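Local coordinates for protein pectate lyase 47 (Bacillus sp. TS-47, PDB 1VBL) that probably cleaves pectate, the polygalacturonate of plant cell walls, by calcium-dependent beta-elimination as a thermostable secreted lyase of polysaccharide lyase family 1, at residues K1-H5 and K59-V63; G4-L8 and T21-A25; I194-I200 and K235-I241. All coordinates share one frame; numbering follows the deposited sequence.

Contact 1: residues K1-H5 and K59-V63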
ATOM      1  N   LYS A   1     -20.255  19.056  11.206  1.00 50.62           N
ATOM      2  CA  LYS A   1     -18.859  19.502  11.494  1.00 50.35           C
ATOM      3  C   LYS A   1     -17.999  19.430  10.230  1.00 48.63           C
ATOM      4  O   LYS A   1     -18.507  19.158   9.140  1.00 49.92           O
ATOM      5  CB  LYS A   1     -18.247  18.627  12.593  1.00 51.72           C
ATOM      6  CG  LYS A   1     -19.051  18.609  13.888  1.00 52.86           C
ATOM      7  CD  LYS A   1     -18.448  17.656  14.911  1.00 54.24           C
ATOM      8  CE  LYS A   1     -19.317  17.563  16.156  1.00 54.86           C
ATOM      9  NZ  LYS A   1     -18.764  16.634  17.177  1.00 55.72           N
ATOM     10  N   GLU A   2     -16.701  19.674  10.384  1.00 45.29           N
ATOM     11  CA  GLU A   2     -15.767  19.644   9.260  1.00 40.76           C
ATOM     12  C   GLU A   2     -15.398  18.213   8.888  1.00 37.24           C
ATOM     13  O   GLU A   2     -15.602  17.285   9.669  1.00 35.25           O
ATOM     14  CB  GLU A   2     -14.481  20.388   9.613  1.00 41.65           C
ATOM     15  CG  GLU A   2     -14.673  21.767  10.199  1.00 42.63           C
ATOM     16  CD  GLU A   2     -13.349  22.426  10.518  1.00 42.96           C
ATOM     17  OE1 GLU A   2     -13.355  23.522  11.118  1.00 44.96           O
ATOM     18  OE2 GLU A   2     -12.298  21.846  10.164  1.00 41.13           O
ATOM     19  N   LEU A   3     -14.833  18.043   7.698  1.00 34.17           N
ATOM     20  CA  LEU A   3     -14.427  16.721   7.243  1.00 31.05           C
ATOM     21  C   LEU A   3     -13.351  16.166   8.168  1.00 29.09           C
ATOM     22  O   LEU A   3     -13.292  14.959   8.412  1.00 27.49           O
ATOM     23  CB  LEU A   3     -13.899  16.793   5.808  1.00 32.01           C
ATOM     24  CG  LEU A   3     -13.422  15.472   5.203  1.00 33.57           C
ATOM     25  CD1 LEU A   3     -14.482  14.392   5.391  1.00 33.59           C
ATOM     26  CD2 LEU A   3     -13.112  15.680   3.727  1.00 34.58           C
ATOM     27  N   GLY A   4     -12.506  17.054   8.688  1.00 26.03           N
ATOM     28  CA  GLY A   4     -11.447  16.632   9.586  1.00 26.51           C
ATOM     29  C   GLY A   4     -11.994  16.183  10.928  1.00 27.10           C
ATOM     30  O   GLY A   4     -11.283  15.578  11.731  1.00 26.32           O
ATOM     31  N   HIS A   5     -13.266  16.485  11.169  1.00 26.84           N
ATOM     32  CA  HIS A   5     -13.928  16.115  12.414  1.00 27.39           C
ATOM     33  C   HIS A   5     -14.540  14.716  12.351  1.00 25.49           C
ATOM     34  O   HIS A   5     -14.917  14.156  13.377  1.00 25.04           O
ATOM     35  CB  HIS A   5     -15.021  17.136  12.747  1.00 31.00           C
ATOM     36  CG  HIS A   5     -14.507  18.382  13.400  1.00 35.85           C
ATOM     37  ND1 HIS A   5     -13.328  18.988  13.026  1.00 38.15           N
ATOM     38  CD2 HIS A   5     -15.021  19.141  14.396  1.00 37.74           C
ATOM     39  CE1 HIS A   5     -13.134  20.066  13.766  1.00 39.13           C
ATOM     40  NE2 HIS A   5     -14.148  20.181  14.605  1.00 40.52           N
ATOM     41  N   LYS A  59      -4.215  16.713  16.056  1.00 19.26           N
ATOM     42  CA  LYS A  59      -4.071  17.703  15.000  1.00 17.88           C
ATOM     43  C   LYS A  59      -4.741  17.283  13.704  1.00 17.75           C
ATOM     44  O   LYS A  59      -4.749  16.101  13.341  1.00 15.85           O
ATOM     45  CB  LYS A  59      -2.582  17.966  14.751  1.00 18.12           C
ATOM     46  CG  LYS A  59      -1.774  16.699  14.487  1.00 17.56           C
ATOM     47  CD  LYS A  59      -0.291  16.912  14.754  1.00 18.18           C
ATOM     48  CE  LYS A  59       0.445  15.583  14.838  1.00 17.29           C
ATOM     49  NZ  LYS A  59      -0.137  14.674  15.874  1.00 15.90           N
ATOM     50  N   ILE A  60      -5.306  18.266  13.013  1.00 16.69           N
ATOM     51  CA  ILE A  60      -5.964  18.037  11.739  1.00 17.02           C
ATOM     52  C   ILE A  60      -5.190  18.815  10.695  1.00 17.77           C
ATOM     53  O   ILE A  60      -4.918  20.007  10.863  1.00 17.14           O
ATOM     54  CB  ILE A  60      -7.419  18.526  11.747  1.00 16.77           C
ATOM     55  CG1 ILE A  60      -8.233  17.708  12.749  1.00 17.70           C
ATOM     56  CG2 ILE A  60      -8.015  18.406  10.343  1.00 17.26           C
ATOM     57  CD1 ILE A  60      -9.658  18.192  12.929  1.00 20.58           C
ATOM     58  N   ILE A  61      -4.831  18.132   9.618  1.00 17.18           N
ATOM     59  CA  ILE A  61      -4.068  18.748   8.552  1.00 17.05           C
ATOM     60  C   ILE A  61      -4.767  18.578   7.211  1.00 16.89           C
ATOM     61  O   ILE A  61      -4.893  17.464   6.703  1.00 15.24           O
ATOM     62  CB  ILE A  61      -2.659  18.136   8.484  1.00 17.63           C
ATOM     63  CG1 ILE A  61      -1.953  18.350   9.828  1.00 18.48           C
ATOM     64  CG2 ILE A  61      -1.875  18.760   7.341  1.00 18.70           C
ATOM     65  CD1 ILE A  61      -0.590  17.714   9.928  1.00 21.28           C
ATOM     66  N   TYR A  62      -5.225  19.694   6.653  1.00 15.41           N
ATOM     67  CA  TYR A  62      -5.910  19.693   5.369  1.00 16.64           C
ATOM     68  C   TYR A  62      -4.911  19.937   4.254  1.00 17.28           C
ATOM     69  O   TYR A  62      -4.176  20.924   4.274  1.00 17.81           O
ATOM     70  CB  TYR A  62      -6.986  20.781   5.336  1.00 16.15           C
ATOM     71  CG  TYR A  62      -8.184  20.470   6.202  1.00 18.06           C
ATOM     72  CD1 TYR A  62      -9.066  19.446   5.857  1.00 18.25           C
ATOM     73  CD2 TYR A  62      -8.433  21.192   7.369  1.00 16.87           C
ATOM     74  CE1 TYR A  62     -10.171  19.149   6.650  1.00 19.45           C
ATOM     75  CE2 TYR A  62      -9.536  20.902   8.171  1.00 19.38           C
ATOM     76  CZ  TYR A  62     -10.400  19.881   7.806  1.00 20.47           C
ATOM     77  OH  TYR A  62     -11.492  19.589   8.592  1.00 22.21           O
ATOM     78  N   VAL A  63      -4.887  19.028   3.288  1.00 15.74           N
ATOM     79  CA  VAL A  63      -3.988  19.139   2.151  1.00 16.79           C
ATOM     80  C   VAL A  63      -4.717  19.809   0.994  1.00 16.58           C
ATOM     81  O   VAL A  63      -5.682  19.261   0.453  1.00 14.62           O
ATOM     82  CB  VAL A  63      -3.495  17.748   1.690  1.00 16.79           C
ATOM     83  CG1 VAL A  63      -2.621  17.886   0.450  1.00 15.73           C
ATOM     84  CG2 VAL A  63      -2.721  17.076   2.815  1.00 17.61           C
TER
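The Tyr62 ring meets the N-terminal residues chiefly along its edge: Leu3 CB, Gly4 N and Glu2 OE2 all lie near its plane at the hydroxyl end, while one face rests on CG2 of its own strand neighbour Ile60, 3.6 Å above the plane and offset toward the rim. The His5 ring carries Glu2 CG over one face, with Lys1 CD in plane at its edge; Ile60 CD1 comes to it obliquely, 3.8 Å from His5 ND1. Two bonds grip the phenol oxygen. Gly4 N donates to Tyr62 OH over 2.7 Å, a short but bent bond with 136° at the hydrogen, and Tyr62 OH in turn donates to Glu2 OE2 at 2.9 Å, where it uses the anti lone pair, on the side away from the other carboxylate oxygen. Carboxylate and ring planes stand 38° apart. Having CG anti to the carbonyl carbon (chi1 -50°) and an extended chain beyond it, Glu2 brings OE2 to the hydroxyl edge, the two side chains crossing at about a right angle.

In the parallel beta-helix expected of this lyase family, strand 59-63 is flanked by the parallel strands 32-35 and 134-138, and the contact fastens the first residues of the chain, which run into a short 3-10 segment, to its outer side. Val32 and Ile137 of those neighbouring strands also touch the Tyr62 side chain. Ile60, on the same strand, packs against Gly4: its CD1 lies 3.3 Å from Gly4 O and its CG2 3.9 Å from Gly4 CA, so the backbone of Gly4 sits directly against both branches. His5 ND1, covered by this apolar branch, has no polar partner in the model.

Contact 2: residues G4-L8 and T21-A25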
ATOM      1  N   GLY A   4     -12.506  17.054   8.688  1.00 26.03           N
ATOM      2  CA  GLY A   4     -11.447  16.632   9.586  1.00 26.51           C
ATOM      3  C   GLY A   4     -11.994  16.183  10.928  1.00 27.10           C
ATOM      4  O   GLY A   4     -11.283  15.578  11.731  1.00 26.32           O
ATOM      5  N   HIS A   5     -13.266  16.485  11.169  1.00 26.84           N
ATOM      6  CA  HIS A   5     -13.928  16.115  12.414  1.00 27.39           C
ATOM      7  C   HIS A   5     -14.540  14.716  12.351  1.00 25.49           C
ATOM      8  O   HIS A   5     -14.917  14.156  13.377  1.00 25.04           O
ATOM      9  CB  HIS A   5     -15.021  17.136  12.747  1.00 31.00           C
ATOM     10  CG  HIS A   5     -14.507  18.382  13.400  1.00 35.85           C
ATOM     11  ND1 HIS A   5     -13.328  18.988  13.026  1.00 38.15           N
ATOM     12  CD2 HIS A   5     -15.021  19.141  14.396  1.00 37.74           C
ATOM     13  CE1 HIS A   5     -13.134  20.066  13.766  1.00 39.13           C
ATOM     14  NE2 HIS A   5     -14.148  20.181  14.605  1.00 40.52           N
ATOM     15  N   GLU A   6     -14.639  14.158  11.148  1.00 22.96           N
ATOM     16  CA  GLU A   6     -15.213  12.828  10.965  1.00 22.66           C
ATOM     17  C   GLU A   6     -14.290  11.721  11.457  1.00 22.11           C
ATOM     18  O   GLU A   6     -13.073  11.775  11.260  1.00 21.09           O
ATOM     19  CB  GLU A   6     -15.554  12.594   9.493  1.00 23.53           C
ATOM     20  CG  GLU A   6     -16.866  13.228   9.053  1.00 28.27           C
ATOM     21  CD  GLU A   6     -17.133  13.049   7.571  1.00 30.08           C
ATOM     22  OE1 GLU A   6     -16.734  12.002   7.018  1.00 32.63           O
ATOM     23  OE2 GLU A   6     -17.752  13.948   6.960  1.00 33.66           O
ATOM     24  N   VAL A   7     -14.875  10.716  12.102  1.00 19.37           N
ATOM     25  CA  VAL A   7     -14.098   9.600  12.616  1.00 18.17           C
ATOM     26  C   VAL A   7     -14.649   8.271  12.121  1.00 16.42           C
ATOM     27  O   VAL A   7     -15.711   8.216  11.498  1.00 15.06           O
ATOM     28  CB  VAL A   7     -14.072   9.595  14.161  1.00 18.72           C
ATOM     29  CG1 VAL A   7     -13.519  10.925  14.671  1.00 20.28           C
ATOM     30  CG2 VAL A   7     -15.475   9.351  14.713  1.00 19.57           C
ATOM     31  N   LEU A   8     -13.905   7.207  12.395  1.00 16.23           N
ATOM     32  CA  LEU A   8     -14.281   5.858  11.990  1.00 14.53           C
ATOM     33  C   LEU A   8     -15.548   5.393  12.713  1.00 15.95           C
ATOM     34  O   LEU A   8     -15.676   5.564  13.927  1.00 14.18           O
ATOM     35  CB  LEU A   8     -13.137   4.895  12.315  1.00 14.30           C
ATOM     36  CG  LEU A   8     -13.326   3.446  11.865  1.00 14.71           C
ATOM     37  CD1 LEU A   8     -13.105   3.358  10.364  1.00 13.02           C
ATOM     38  CD2 LEU A   8     -12.345   2.544  12.607  1.00 14.11           C
ATOM     39  N   THR A  21     -10.885   4.583  16.081  1.00 16.61           N
ATOM     40  CA  THR A  21      -9.956   5.525  15.476  1.00 14.87           C
ATOM     41  C   THR A  21     -10.604   6.885  15.286  1.00 14.73           C
ATOM     42  O   THR A  21     -11.616   7.018  14.593  1.00 13.83           O
ATOM     43  CB  THR A  21      -9.463   4.988  14.117  1.00 14.53           C
ATOM     44  OG1 THR A  21      -8.868   3.700  14.315  1.00 13.91           O
ATOM     45  CG2 THR A  21      -8.429   5.926  13.500  1.00 14.40           C
ATOM     46  N   THR A  22     -10.009   7.897  15.906  1.00 13.99           N
ATOM     47  CA  THR A  22     -10.527   9.255  15.827  1.00 15.40           C
ATOM     48  C   THR A  22      -9.522  10.224  15.208  1.00 14.34           C
ATOM     49  O   THR A  22      -9.844  11.383  14.970  1.00 13.55           O
ATOM     50  CB  THR A  22     -10.908   9.774  17.226  1.00 16.19           C
ATOM     51  OG1 THR A  22      -9.766   9.690  18.088  1.00 16.33           O
ATOM     52  CG2 THR A  22     -12.046   8.942  17.814  1.00 17.04           C
ATOM     53  N   GLY A  23      -8.308   9.745  14.950  1.00 14.64           N
ATOM     54  CA  GLY A  23      -7.294  10.603  14.360  1.00 14.93           C
ATOM     55  C   GLY A  23      -7.109  11.881  15.161  1.00 16.24           C
ATOM     56  O   GLY A  23      -6.976  11.838  16.384  1.00 17.07           O
ATOM     57  N   GLY A  24      -7.104  13.021  14.478  1.00 15.48           N
ATOM     58  CA  GLY A  24      -6.932  14.287  15.169  1.00 17.74           C
ATOM     59  C   GLY A  24      -8.234  15.045  15.342  1.00 19.78           C
ATOM     60  O   GLY A  24      -8.235  16.271  15.486  1.00 20.16           O
ATOM     61  N   ALA A  25      -9.346  14.316  15.346  1.00 20.45           N
ATOM     62  CA  ALA A  25     -10.671  14.916  15.478  1.00 22.66           C
ATOM     63  C   ALA A  25     -10.841  15.851  16.674  1.00 24.85           C
ATOM     64  O   ALA A  25     -11.517  16.876  16.565  1.00 25.39           O
ATOM     65  CB  ALA A  25     -11.738  13.818  15.520  1.00 22.36           C
TER
HETATM   66  O   HOH W   1     -13.954   5.141  16.012  1.00 31.84           O
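Val7 sets its CB toward the segment 21-25, where CG1 touches it, and Leu8 follows with its own side chain against Thr21, so two consecutive residues of an extended N-terminal segment pack along a loop. That loop contains a type II' beta turn from Thr22 to Ala25, closed by Ala25 N donating to Thr22 O; Gly23, at phi 53°, occupies its second position. Both segments precede strand 32-35 and lie outside regular strands, as a covering layer on the beta-helix, where Asn157 OD1 receives hydrogen bonds from Thr22 N and Gly23 N.

Val7 CG1 does most of the touching. Set anti to the carbonyl carbon (chi1 -57°), this branch lies across the mouth of the turn, against its two end residues, meeting Ala25 CB at 3.5 Å and Thr22 CA at 3.6 Å. Ala25 CB also stands 3.8 Å from His5 O, so the methyl is bordered by a branch and a carbonyl. Leu8 and Thr21 cross at a slant, with Leu8 CD2 reaching Thr21 CB at 4.1 Å; the hydroxyl of Thr21 is engaged by Ala15 O.

One backbone bond fixes the alignment: Leu8 N donates to Thr21 O over 3.2 Å, with 155° at the hydrogen. Beside it a water donates to Leu8 O at 2.7 Å and accepts a weak bond from Thr21 N at 3.1 Å.

Contact 3: residues I194-I200 and K235-I241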
ATOM      1  N   ILE A 194       2.854   1.727   7.022  1.00 12.28           N
ATOM      2  CA  ILE A 194       2.410   1.577   8.399  1.00 13.99           C
ATOM      3  C   ILE A 194       3.310   0.552   9.087  1.00 15.43           C
ATOM      4  O   ILE A 194       3.301  -0.631   8.734  1.00 14.73           O
ATOM      5  CB  ILE A 194       0.940   1.111   8.429  1.00 13.51           C
ATOM      6  CG1 ILE A 194       0.073   2.130   7.683  1.00 14.60           C
ATOM      7  CG2 ILE A 194       0.469   0.933   9.861  1.00 13.43           C
ATOM      8  CD1 ILE A 194      -1.391   1.713   7.512  1.00 14.70           C
ATOM      9  N   GLU A 195       4.086   1.014  10.064  1.00 15.44           N
ATOM     10  CA  GLU A 195       5.017   0.143  10.778  1.00 16.34           C
ATOM     11  C   GLU A 195       4.871   0.291  12.292  1.00 14.91           C
ATOM     12  O   GLU A 195       4.962   1.395  12.824  1.00 14.94           O
ATOM     13  CB  GLU A 195       6.457   0.480  10.364  1.00 18.14           C
ATOM     14  CG  GLU A 195       6.635   0.678   8.865  1.00 25.04           C
ATOM     15  CD  GLU A 195       8.020   1.184   8.480  1.00 29.35           C
ATOM     16  OE1 GLU A 195       8.185   1.620   7.319  1.00 30.97           O
ATOM     17  OE2 GLU A 195       8.942   1.143   9.324  1.00 28.37           O
ATOM     18  N   GLY A 196       4.642  -0.825  12.978  1.00 15.57           N
ATOM     19  CA  GLY A 196       4.490  -0.798  14.424  1.00 15.28           C
ATOM     20  C   GLY A 196       3.436   0.181  14.904  1.00 16.47           C
ATOM     21  O   GLY A 196       3.553   0.748  15.988  1.00 13.65           O
ATOM     22  N   SER A 197       2.390   0.373  14.106  1.00 15.49           N
ATOM     23  CA  SER A 197       1.338   1.309  14.474  1.00 15.47           C
ATOM     24  C   SER A 197      -0.032   0.652  14.523  1.00 16.12           C
ATOM     25  O   SER A 197      -0.272  -0.352  13.855  1.00 14.73           O
ATOM     26  CB  SER A 197       1.317   2.469  13.482  1.00 16.14           C
ATOM     27  OG  SER A 197       2.580   3.107  13.437  1.00 14.63           O
ATOM     28  N   SER A 198      -0.936   1.227  15.310  1.00 16.52           N
ATOM     29  CA  SER A 198      -2.278   0.673  15.424  1.00 17.32           C
ATOM     30  C   SER A 198      -3.359   1.741  15.313  1.00 15.49           C
ATOM     31  O   SER A 198      -3.092   2.933  15.464  1.00 13.10           O
ATOM     32  CB  SER A 198      -2.433  -0.084  16.746  1.00 18.53           C
ATOM     33  OG  SER A 198      -2.458   0.807  17.843  1.00 27.33           O
ATOM     34  N   HIS A 199      -4.584   1.291  15.052  1.00 14.41           N
ATOM     35  CA  HIS A 199      -5.737   2.171  14.894  1.00 13.88           C
ATOM     36  C   HIS A 199      -5.501   3.205  13.806  1.00 13.84           C
ATOM     37  O   HIS A 199      -5.408   4.408  14.064  1.00 12.70           O
ATOM     38  CB  HIS A 199      -6.090   2.842  16.224  1.00 15.57           C
ATOM     39  CG  HIS A 199      -6.648   1.891  17.234  1.00 18.44           C
ATOM     40  ND1 HIS A 199      -5.861   1.242  18.161  1.00 19.50           N
ATOM     41  CD2 HIS A 199      -7.903   1.415  17.408  1.00 19.42           C
ATOM     42  CE1 HIS A 199      -6.608   0.408  18.863  1.00 21.50           C
ATOM     43  NE2 HIS A 199      -7.852   0.493  18.424  1.00 20.38           N
ATOM     44  N   ILE A 200      -5.409   2.713  12.576  1.00 13.16           N
ATOM     45  CA  ILE A 200      -5.176   3.564  11.418  1.00 12.30           C
ATOM     46  C   ILE A 200      -6.312   3.370  10.427  1.00 12.31           C
ATOM     47  O   ILE A 200      -6.679   2.243  10.111  1.00 11.26           O
ATOM     48  CB  ILE A 200      -3.858   3.191  10.705  1.00 11.88           C
ATOM     49  CG1 ILE A 200      -2.720   3.050  11.724  1.00 13.59           C
ATOM     50  CG2 ILE A 200      -3.529   4.237   9.646  1.00 11.60           C
ATOM     51  CD1 ILE A 200      -2.407   4.312  12.510  1.00 14.16           C
ATOM     52  N   LYS A 235       3.315  -3.494   8.240  1.00 16.22           N
ATOM     53  CA  LYS A 235       4.253  -4.466   8.790  1.00 16.79           C
ATOM     54  C   LYS A 235       4.688  -4.189  10.222  1.00 16.32           C
ATOM     55  O   LYS A 235       4.248  -3.230  10.860  1.00 14.44           O
ATOM     56  CB  LYS A 235       5.501  -4.531   7.906  1.00 18.00           C
ATOM     57  CG  LYS A 235       6.295  -3.231   7.872  1.00 21.96           C
ATOM     58  CD  LYS A 235       7.526  -3.341   6.975  1.00 27.54           C
ATOM     59  CE  LYS A 235       8.339  -2.052   6.993  1.00 27.74           C
ATOM     60  NZ  LYS A 235       9.543  -2.120   6.114  1.00 29.65           N
ATOM     61  N   ASN A 236       5.568  -5.057  10.707  1.00 17.22           N
ATOM     62  CA  ASN A 236       6.136  -4.960  12.044  1.00 17.49           C
ATOM     63  C   ASN A 236       5.144  -4.733  13.172  1.00 17.44           C
ATOM     64  O   ASN A 236       5.147  -3.687  13.829  1.00 16.56           O
ATOM     65  CB  ASN A 236       7.217  -3.878  12.075  1.00 19.17           C
ATOM     66  CG  ASN A 236       8.385  -4.205  11.165  1.00 23.27           C
ATOM     67  OD1 ASN A 236       8.648  -5.371  10.880  1.00 27.51           O
ATOM     68  ND2 ASN A 236       9.101  -3.179  10.719  1.00 24.27           N
ATOM     69  N   SER A 237       4.295  -5.732  13.382  1.00 15.49           N
ATOM     70  CA  SER A 237       3.307  -5.720  14.447  1.00 16.73           C
ATOM     71  C   SER A 237       2.261  -4.617  14.414  1.00 15.87           C
ATOM     72  O   SER A 237       1.676  -4.299  15.443  1.00 16.28           O
ATOM     73  CB  SER A 237       4.018  -5.709  15.802  1.00 19.37           C
ATOM     74  OG  SER A 237       4.962  -6.762  15.869  1.00 22.53           O
ATOM     75  N   SER A 238       2.025  -4.022  13.249  1.00 14.34           N
ATOM     76  CA  SER A 238       0.987  -3.001  13.151  1.00 13.63           C
ATOM     77  C   SER A 238      -0.300  -3.755  13.467  1.00 13.49           C
ATOM     78  O   SER A 238      -0.349  -4.979  13.336  1.00 13.28           O
ATOM     79  CB  SER A 238       0.934  -2.410  11.741  1.00 12.91           C
ATOM     80  OG  SER A 238       2.097  -1.642  11.489  1.00 13.87           O
ATOM     81  N   ASP A 239      -1.346  -3.052  13.876  1.00 14.08           N
ATOM     82  CA  ASP A 239      -2.568  -3.753  14.246  1.00 15.37           C
ATOM     83  C   ASP A 239      -3.774  -2.825  14.197  1.00 14.19           C
ATOM     84  O   ASP A 239      -3.630  -1.610  14.308  1.00 13.87           O
ATOM     85  CB  ASP A 239      -2.393  -4.289  15.674  1.00 15.20           C
ATOM     86  CG  ASP A 239      -3.100  -5.608  15.914  1.00 16.56           C
ATOM     87  OD1 ASP A 239      -3.695  -6.168  14.974  1.00 14.73           O
ATOM     88  OD2 ASP A 239      -3.048  -6.092  17.066  1.00 15.91           O
ATOM     89  N   PHE A 240      -4.959  -3.409  14.036  1.00 14.49           N
ATOM     90  CA  PHE A 240      -6.206  -2.648  14.015  1.00 13.21           C
ATOM     91  C   PHE A 240      -6.207  -1.551  12.959  1.00 14.29           C
ATOM     92  O   PHE A 240      -6.139  -0.357  13.265  1.00 13.34           O
ATOM     93  CB  PHE A 240      -6.446  -2.065  15.409  1.00 14.78           C
ATOM     94  CG  PHE A 240      -6.397  -3.101  16.498  1.00 16.77           C
ATOM     95  CD1 PHE A 240      -5.569  -2.935  17.605  1.00 18.52           C
ATOM     96  CD2 PHE A 240      -7.155  -4.261  16.398  1.00 17.12           C
ATOM     97  CE1 PHE A 240      -5.492  -3.916  18.595  1.00 18.59           C
ATOM     98  CE2 PHE A 240      -7.086  -5.249  17.382  1.00 19.41           C
ATOM     99  CZ  PHE A 240      -6.253  -5.075  18.480  1.00 18.13           C
ATOM    100  N   ILE A 241      -6.307  -1.981  11.708  1.00 13.28           N
ATOM    101  CA  ILE A 241      -6.288  -1.081  10.568  1.00 13.06           C
ATOM    102  C   ILE A 241      -7.497  -1.297   9.667  1.00 11.30           C
ATOM    103  O   ILE A 241      -7.908  -2.430   9.447  1.00 10.34           O
ATOM    104  CB  ILE A 241      -5.018  -1.330   9.734  1.00 14.86           C
ATOM    105  CG1 ILE A 241      -3.783  -1.180  10.628  1.00 17.00           C
ATOM    106  CG2 ILE A 241      -4.971  -0.388   8.542  1.00 12.76           C
ATOM    107  CD1 ILE A 241      -2.489  -1.551   9.940  1.00 19.66           C
TER
HETATM  108  O   HOH W   2       9.404  -0.581  10.934  1.00 31.47           O
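The segments 194-200 and 235-241 run parallel in two short ladders, Glu195 beside Lys235 and then Ser198 beside Asp239 and Ile200 beside Ile241, with a register slip of one residue between them, Lys235 N donating to Ile194 O at 2.9 Å before it and Asp239 N to Ser197 O, likewise at 2.9 Å, after it.

Ser238 OG donates over 2.7 Å to Lys235 O, which also accepts from Gly196 N, and takes a weak bond from Ser197 N; the hydroxyl thereby bridges the two loops where the ladder is interrupted. Ile194 CG2 and Ile241 CD1 meet tip to tip at 3.9 Å. The His199 and Phe240 side chains lie alongside each other: Phe240 CB stands over the centre of the imidazole face, 4.1 Å from the ring centroid in a CH-pi contact, while the rings are tilted 38° apart. His199 NE2 is hydrogen-bonded to Tyr17 O, and Tyr17 stacks on Phe240. Such parallel pairing of successive coils, each turning a corner between sheets (here at His199), builds the pectate lyase beta-helix.

Lys235 CG lies between its backbone N and carbonyl carbon (chi1 64°), Glu195 CG anti to its carbonyl carbon (chi1 -44°), and from there the extended chains run side by side, Glu195 CD 3.6 Å from Lys235 CE. Glu195 OE1, hydrogen-bonded to Ser193 OG, stays 4.2 Å from Lys235 NZ, beyond a salt bridge. With calcium about 5 Å from the Lys235 side chain, these opposite charges probably partly offset one another in the field around the metal.

Contacts 1 and 2 start from the same N-terminal segment and share Gly4 and His5; their centres lie 8 Å apart, and Ile60 CG1 of contact 1 packs 3.1 Å from Gly24 O of contact 2. Contact 2 in turn touches contact 3, Thr21 CG2 standing 3.4 Å from His199 O, although their centres are 17 Å apart. Contacts 1 and 3 do not meet, with nearest atoms about 11 Å apart. A continuous path of packing thus leads from the chain start to the neighbouring coils at 194-200 and 235-241. Contact 3 alone approaches the calcium site of Asp190, Asp229 and Asp233: the Glu195 side chain is about 6 Å from that of Asp190.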